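Local coordinates for haloalkane dehalogenase (Mycobacterium rhodesiae, PDB 4MJ3), which probably catalyses the hydrolytic cleavage of carbon-halogen bonds in haloalkanes, yielding an alcohol and a halide ion, at residues L4-E9 against P199-S204; H53-W58 against V82-S87. All blocks are in the same frame, centred on the assembly; numbering follows the deposited sequence.

Overall arrangement
From the N terminus, the chain passes through short strand 3-4 into the loop that forms the first side of interaction 1. It then enters the central sheet of the alpha/beta hydrolase fold. Strand 48-52 leads into 53-58 and strand 75-79 into 82-87, so interaction 2 joins two loops at neighbouring strand ends and closes a short loop. The chain goes on through the sheet and into the helices beyond strand 140-145 before 199-204 returns to residues 4-9. Interaction 1 thus closes a far longer loop, which encloses interaction 2 without crossing it. The two also touch in space: Asp8 forms a salt bridge with Arg86, and Pro199 packs on Gly85.

Interaction 1. Residues L4-E9 against P199-S204; sequences LRTPDE and PFPDAS
Thr6 and Pro199 meet through a hydrogen bond that joins the N-terminal arm to the helical cap of this alpha/beta hydrolase, at the loop between helices 190-197 and 207-211. Thr6 OG1 donates to Pro199 O at 2.7 Å. The hydroxyl approaches with a C=O...donor angle of 132° and lies tilted from the carbonyl plane. Pro199 takes part through this backbone oxygen; its CB points away from residues 4-9 and lies over the centre of one face of the Phe200 ring. With chi1 of Thr6 at -57°, the methyl CG2 stands anti to the backbone N and comes alongside the Pro201 ring, 4.0 Å from its CD, while also lying near Pro199 O. The Pro7 ring adds a looser apolar touch, its CD 4.3 Å from Pro201 CG. Thr6 OG1 has a second hydrogen-bond partner in Lys89 NZ, from strand 89-90, so two bonds grip this buried hydroxyl.

Farther along, the contact is carried by one branch of Leu4: CD1 reaches Ser204 OG at 3.5 Å and lies almost as close to Ser204 O. The Ser204 end is shaped by an Asx turn. Asp202 OD1 accepts from Ser204 N at 2.9 Å on its anti side, and from the Ser204 hydroxyl through its syn lone pair.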
loop_
_atom_site.group_PDB
_atom_site.type_symbol
_atom_site.label_atom_id
_atom_site.label_comp_id
_atom_site.label_asym_id
_atom_site.label_seq_id
_atom_site.Cartn_x
_atom_site.Cartn_y
_atom_site.Cartn_z
ATOM N N LEU A 4 5.520 -20.241 1.678
ATOM C CA LEU A 4 4.541 -20.796 0.767
ATOM C C LEU A 4 4.360 -19.909 -0.460
ATOM O O LEU A 4 4.543 -18.689 -0.402
ATOM C CB LEU A 4 3.178 -20.951 1.481
ATOM C CG LEU A 4 3.169 -22.020 2.581
ATOM C CD1 LEU A 4 1.828 -22.001 3.317
ATOM C CD2 LEU A 4 3.450 -23.390 2.012
ATOM N N ARG A 5 3.942 -20.531 -1.550
ATOM C CA ARG A 5 3.573 -19.820 -2.782
ATOM C C ARG A 5 2.155 -20.226 -3.183
ATOM O O ARG A 5 1.842 -21.412 -3.287
ATOM C CB ARG A 5 4.525 -20.166 -3.917
ATOM C CG ARG A 5 4.208 -19.466 -5.237
ATOM C CD ARG A 5 5.324 -19.638 -6.254
ATOM N NE ARG A 5 6.555 -18.980 -5.816
ATOM C CZ ARG A 5 7.731 -19.058 -6.444
ATOM N NH1 ARG A 5 7.857 -19.723 -7.598
ATOM N NH2 ARG A 5 8.771 -18.408 -5.945
ATOM N N THR A 6 1.301 -19.233 -3.407
ATOM C CA THR A 6 -0.105 -19.482 -3.725
ATOM C C THR A 6 -0.166 -20.095 -5.112
ATOM O O THR A 6 0.471 -19.574 -6.026
ATOM C CB THR A 6 -0.937 -18.172 -3.701
ATOM O OG1 THR A 6 -0.807 -17.558 -2.412
ATOM C CG2 THR A 6 -2.388 -18.466 -3.957
ATOM N N PRO A 7 -0.862 -21.219 -5.265
ATOM C CA PRO A 7 -0.933 -21.801 -6.623
ATOM C C PRO A 7 -1.506 -20.851 -7.673
ATOM O O PRO A 7 -2.458 -20.128 -7.397
ATOM C CB PRO A 7 -1.857 -23.003 -6.442
ATOM C CG PRO A 7 -1.761 -23.343 -4.999
ATOM C CD PRO A 7 -1.523 -22.059 -4.269
ATOM N N ASP A 8 -0.949 -20.871 -8.881
ATOM C CA ASP A 8 -1.395 -19.991 -9.965
ATOM C C ASP A 8 -2.849 -20.189 -10.350
ATOM O O ASP A 8 -3.491 -19.243 -10.792
ATOM C CB ASP A 8 -0.503 -20.138 -11.211
ATOM C CG ASP A 8 0.704 -19.233 -11.154
ATOM O OD1 ASP A 8 0.651 -18.243 -10.415
ATOM O OD2 ASP A 8 1.694 -19.484 -11.847
ATOM N N GLU A 9 -3.371 -21.394 -10.154
ATOM C CA GLU A 9 -4.785 -21.670 -10.439
ATOM C C GLU A 9 -5.738 -20.754 -9.643
ATOM O O GLU A 9 -6.858 -20.495 -10.071
ATOM C CB GLU A 9 -5.106 -23.134 -10.182
ATOM C CG GLU A 9 -4.401 -24.082 -11.190
ATOM C CD GLU A 9 -2.981 -24.487 -10.787
ATOM O OE1 GLU A 9 -2.411 -23.875 -9.861
ATOM O OE2 GLU A 9 -2.417 -25.414 -11.412
ATOM N N PRO A 199 -5.441 -15.016 -2.963
ATOM C CA PRO A 199 -4.114 -15.295 -2.404
ATOM C C PRO A 199 -4.060 -16.292 -1.248
ATOM O O PRO A 199 -2.973 -16.786 -0.925
ATOM C CB PRO A 199 -3.659 -13.915 -1.901
ATOM C CG PRO A 199 -4.425 -12.946 -2.735
ATOM C CD PRO A 199 -5.783 -13.582 -2.845
ATOM N N PHE A 200 -5.193 -16.555 -0.607
ATOM C CA PHE A 200 -5.217 -17.236 0.696
ATOM C C PHE A 200 -6.108 -18.511 0.685
ATOM O O PHE A 200 -7.216 -18.508 1.221
ATOM C CB PHE A 200 -5.746 -16.265 1.760
ATOM C CG PHE A 200 -4.983 -14.970 1.847
ATOM C CD1 PHE A 200 -3.607 -14.959 2.080
ATOM C CD2 PHE A 200 -5.636 -13.762 1.670
ATOM C CE1 PHE A 200 -2.904 -13.779 2.125
ATOM C CE2 PHE A 200 -4.938 -12.566 1.740
ATOM C CZ PHE A 200 -3.572 -12.572 1.990
ATOM N N PRO A 201 -5.637 -19.594 0.046
ATOM C CA PRO A 201 -6.438 -20.831 0.008
ATOM C C PRO A 201 -6.834 -21.333 1.388
ATOM O O PRO A 201 -7.894 -21.939 1.539
ATOM C CB PRO A 201 -5.511 -21.844 -0.680
ATOM C CG PRO A 201 -4.528 -21.032 -1.443
ATOM C CD PRO A 201 -4.439 -19.680 -0.798
ATOM N N ASP A 202 -6.004 -21.078 2.389
ATOM C CA ASP A 202 -6.344 -21.381 3.759
ATOM C C ASP A 202 -5.491 -20.547 4.709
ATOM O O ASP A 202 -4.683 -19.739 4.266
ATOM C CB ASP A 202 -6.204 -22.899 4.034
ATOM C CG ASP A 202 -4.796 -23.402 3.845
ATOM O OD1 ASP A 202 -3.849 -22.742 4.285
ATOM O OD2 ASP A 202 -4.624 -24.488 3.262
ATOM N N ALA A 203 -5.663 -20.766 6.005
ATOM C CA ALA A 203 -5.023 -19.941 7.025
ATOM C C ALA A 203 -3.506 -20.008 7.008
ATOM O O ALA A 203 -2.857 -19.071 7.455
ATOM C CB ALA A 203 -5.550 -20.304 8.407
ATOM N N SER A 204 -2.932 -21.084 6.454
ATOM C CA SER A 204 -1.469 -21.236 6.443
ATOM C C SER A 204 -0.791 -20.163 5.587
ATOM O O SER A 204 0.389 -19.863 5.804
ATOM C CB SER A 204 -1.054 -22.622 5.957
ATOM O OG SER A 204 -1.333 -22.778 4.591
#

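Interaction 2. Residues H53-W58 against V82-S87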
loop_
_atom_site.group_PDB
_atom_site.type_symbol
_atom_site.label_atom_id
_atom_site.label_comp_id
_atom_site.label_asym_id
_atom_site.label_seq_id
_atom_site.Cartn_x
_atom_site.Cartn_y
_atom_site.Cartn_z
ATOM N N HIS A 53 -0.282 -1.054 -2.178
ATOM C CA HIS A 53 -1.448 -1.492 -1.438
ATOM C C HIS A 53 -1.023 -1.836 -0.025
ATOM O O HIS A 53 0.167 -1.941 0.285
ATOM C CB HIS A 53 -2.027 -2.737 -2.095
ATOM C CG HIS A 53 -1.252 -3.977 -1.788
ATOM N ND1 HIS A 53 -1.471 -4.723 -0.657
ATOM C CD2 HIS A 53 -0.189 -4.542 -2.407
ATOM C CE1 HIS A 53 -0.611 -5.720 -0.613
ATOM N NE2 HIS A 53 0.171 -5.638 -1.665
ATOM N N GLY A 54 -2.017 -2.018 0.839
ATOM C CA GLY A 54 -1.773 -2.421 2.204
ATOM C C GLY A 54 -2.539 -3.661 2.610
ATOM O O GLY A 54 -2.735 -4.593 1.834
ATOM N N GLU A 55 -2.965 -3.647 3.861
ATOM C CA GLU A 55 -3.615 -4.772 4.504
ATOM C C GLU A 55 -5.116 -4.802 4.194
ATOM O O GLU A 55 -5.774 -3.758 4.208
ATOM C CB GLU A 55 -3.398 -4.577 6.028
ATOM C CG GLU A 55 -4.276 -5.407 6.948
ATOM C CD GLU A 55 -3.861 -6.863 7.091
ATOM O OE1 GLU A 55 -3.046 -7.333 6.289
ATOM O OE2 GLU A 55 -4.346 -7.514 8.056
ATOM N N PRO A 56 -5.700 -5.996 3.957
ATOM C CA PRO A 56 -5.144 -7.286 3.565
ATOM C C PRO A 56 -5.410 -7.420 2.062
ATOM O O PRO A 56 -6.027 -8.377 1.610
ATOM C CB PRO A 56 -6.023 -8.272 4.312
ATOM C CG PRO A 56 -7.365 -7.602 4.356
ATOM C CD PRO A 56 -7.163 -6.107 4.137
ATOM N N SER A 57 -4.996 -6.420 1.304
ATOM C CA SER A 57 -5.328 -6.355 -0.128
ATOM C C SER A 57 -4.134 -6.802 -0.965
ATOM O O SER A 57 -3.237 -7.500 -0.467
ATOM C CB SER A 57 -5.787 -4.944 -0.475
ATOM O OG SER A 57 -4.740 -4.011 -0.333
ATOM N N TRP A 58 -4.187 -6.510 -2.265
ATOM C CA TRP A 58 -3.039 -6.677 -3.145
ATOM C C TRP A 58 -3.232 -5.771 -4.345
ATOM O O TRP A 58 -4.138 -4.922 -4.322
ATOM C CB TRP A 58 -2.810 -8.143 -3.528
ATOM C CG TRP A 58 -3.891 -8.891 -4.263
ATOM C CD1 TRP A 58 -5.088 -9.322 -3.760
ATOM C CD2 TRP A 58 -3.823 -9.402 -5.614
ATOM N NE1 TRP A 58 -5.779 -10.037 -4.737
ATOM C CE2 TRP A 58 -5.021 -10.087 -5.868
ATOM C CE3 TRP A 58 -2.848 -9.352 -6.627
ATOM C CZ2 TRP A 58 -5.271 -10.725 -7.086
ATOM C CZ3 TRP A 58 -3.111 -9.957 -7.845
ATOM C CH2 TRP A 58 -4.291 -10.654 -8.052
ATOM N N VAL A 82 5.176 -8.793 0.395
ATOM C CA VAL A 82 5.445 -10.153 0.846
ATOM C C VAL A 82 4.307 -10.516 1.794
ATOM O O VAL A 82 3.958 -9.748 2.680
ATOM C CB VAL A 82 6.824 -10.241 1.534
ATOM C CG1 VAL A 82 7.027 -11.591 2.193
ATOM C CG2 VAL A 82 7.943 -9.989 0.516
ATOM N N GLY A 83 3.760 -11.721 1.624
ATOM C CA GLY A 83 2.605 -12.151 2.401
ATOM C C GLY A 83 1.270 -11.956 1.689
ATOM O O GLY A 83 0.244 -12.419 2.206
ATOM N N PHE A 84 1.271 -11.305 0.518
ATOM C CA PHE A 84 0.020 -10.842 -0.122
ATOM C C PHE A 84 0.002 -11.086 -1.617
ATOM O O PHE A 84 1.052 -11.268 -2.237
ATOM C CB PHE A 84 -0.168 -9.339 0.193
ATOM C CG PHE A 84 -0.299 -9.078 1.662
ATOM C CD1 PHE A 84 0.832 -8.939 2.447
ATOM C CD2 PHE A 84 -1.552 -9.099 2.281
ATOM C CE1 PHE A 84 0.730 -8.816 3.820
ATOM C CE2 PHE A 84 -1.654 -8.966 3.663
ATOM C CZ PHE A 84 -0.511 -8.806 4.416
ATOM N N GLY A 85 -1.190 -11.110 -2.187
ATOM C CA GLY A 85 -1.331 -11.140 -3.622
ATOM C C GLY A 85 -0.667 -12.363 -4.212
ATOM O O GLY A 85 -0.888 -13.475 -3.734
ATOM N N ARG A 86 0.121 -12.143 -5.263
ATOM C CA ARG A 86 0.862 -13.191 -5.923
ATOM C C ARG A 86 2.335 -13.266 -5.466
ATOM O O ARG A 86 3.120 -14.011 -6.046
ATOM C CB ARG A 86 0.742 -13.010 -7.431
ATOM C CG ARG A 86 -0.695 -13.015 -7.912
ATOM C CD ARG A 86 -0.803 -12.933 -9.430
ATOM N NE ARG A 86 -0.490 -14.225 -10.030
ATOM C CZ ARG A 86 -0.875 -14.641 -11.228
ATOM N NH1 ARG A 86 -1.582 -13.854 -12.025
ATOM N NH2 ARG A 86 -0.526 -15.861 -11.632
ATOM N N SER A 87 2.688 -12.535 -4.406
ATOM C CA SER A 87 4.013 -12.640 -3.815
ATOM C C SER A 87 4.112 -13.852 -2.885
ATOM O O SER A 87 3.098 -14.394 -2.428
ATOM C CB SER A 87 4.403 -11.362 -3.077
ATOM O OG SER A 87 4.565 -10.256 -3.978
HETATM O O HOH W 1 -3.392 -10.264 -0.634
#
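Trp58 packs its indole on Gly85, whose CA stands 3.2 Å above the ring plane, offset toward the rim. The fit belongs to a pairing familiar from haloalkane dehalogenases and related epoxide hydrolases: the HGxP loop, with a cis peptide before Pro56, meets the G-x-G-x-S turn, here a type II' turn from Phe84 to Ser87. Gly85 takes a positive phi, and Trp58 CB lies only 3.3 Å from its CA, which leaves little space for a side chain. On the six-membered ring of the indole, Trp58 CZ3 lies 3.9 Å from Arg86 CG. The guanidinium, whose partner is Asp8, is turned 85° to the indole.

Phe84 fills the other half of the contact. Its CB comes to the edge of the His53 imidazole, 3.7 Å from CE1, and its CE2 approaches Glu55 OE1 at 3.4 Å, ring and carboxylate planes being nearly perpendicular at 80°. The chain of Glu55 bends at chi2 (77°), bringing that oxygen back to the ring. Trp58 CA covers the centre of one face of His53, while both ring nitrogens are held: ND1 donates to Gly54 O at 2.8 Å, and NE2 bonds to Leu81 N. One water ties the backbones, donating to Ser57 O and accepting from Gly85 N.

Glu55 N bonds to Asp123 OD1, just past strand 117-121; Asp123 is probably the nucleophile, and this backbone NH is consistent with an oxyanion-hole donor, as in related dehalogenases. Around the contact, helix 190-197 accepts from Trp58 NE1 through Ala195 O, helix 207-211 touches Glu55 and Phe84 through Ala209, and His37 of strand 33-41 packs on Arg86.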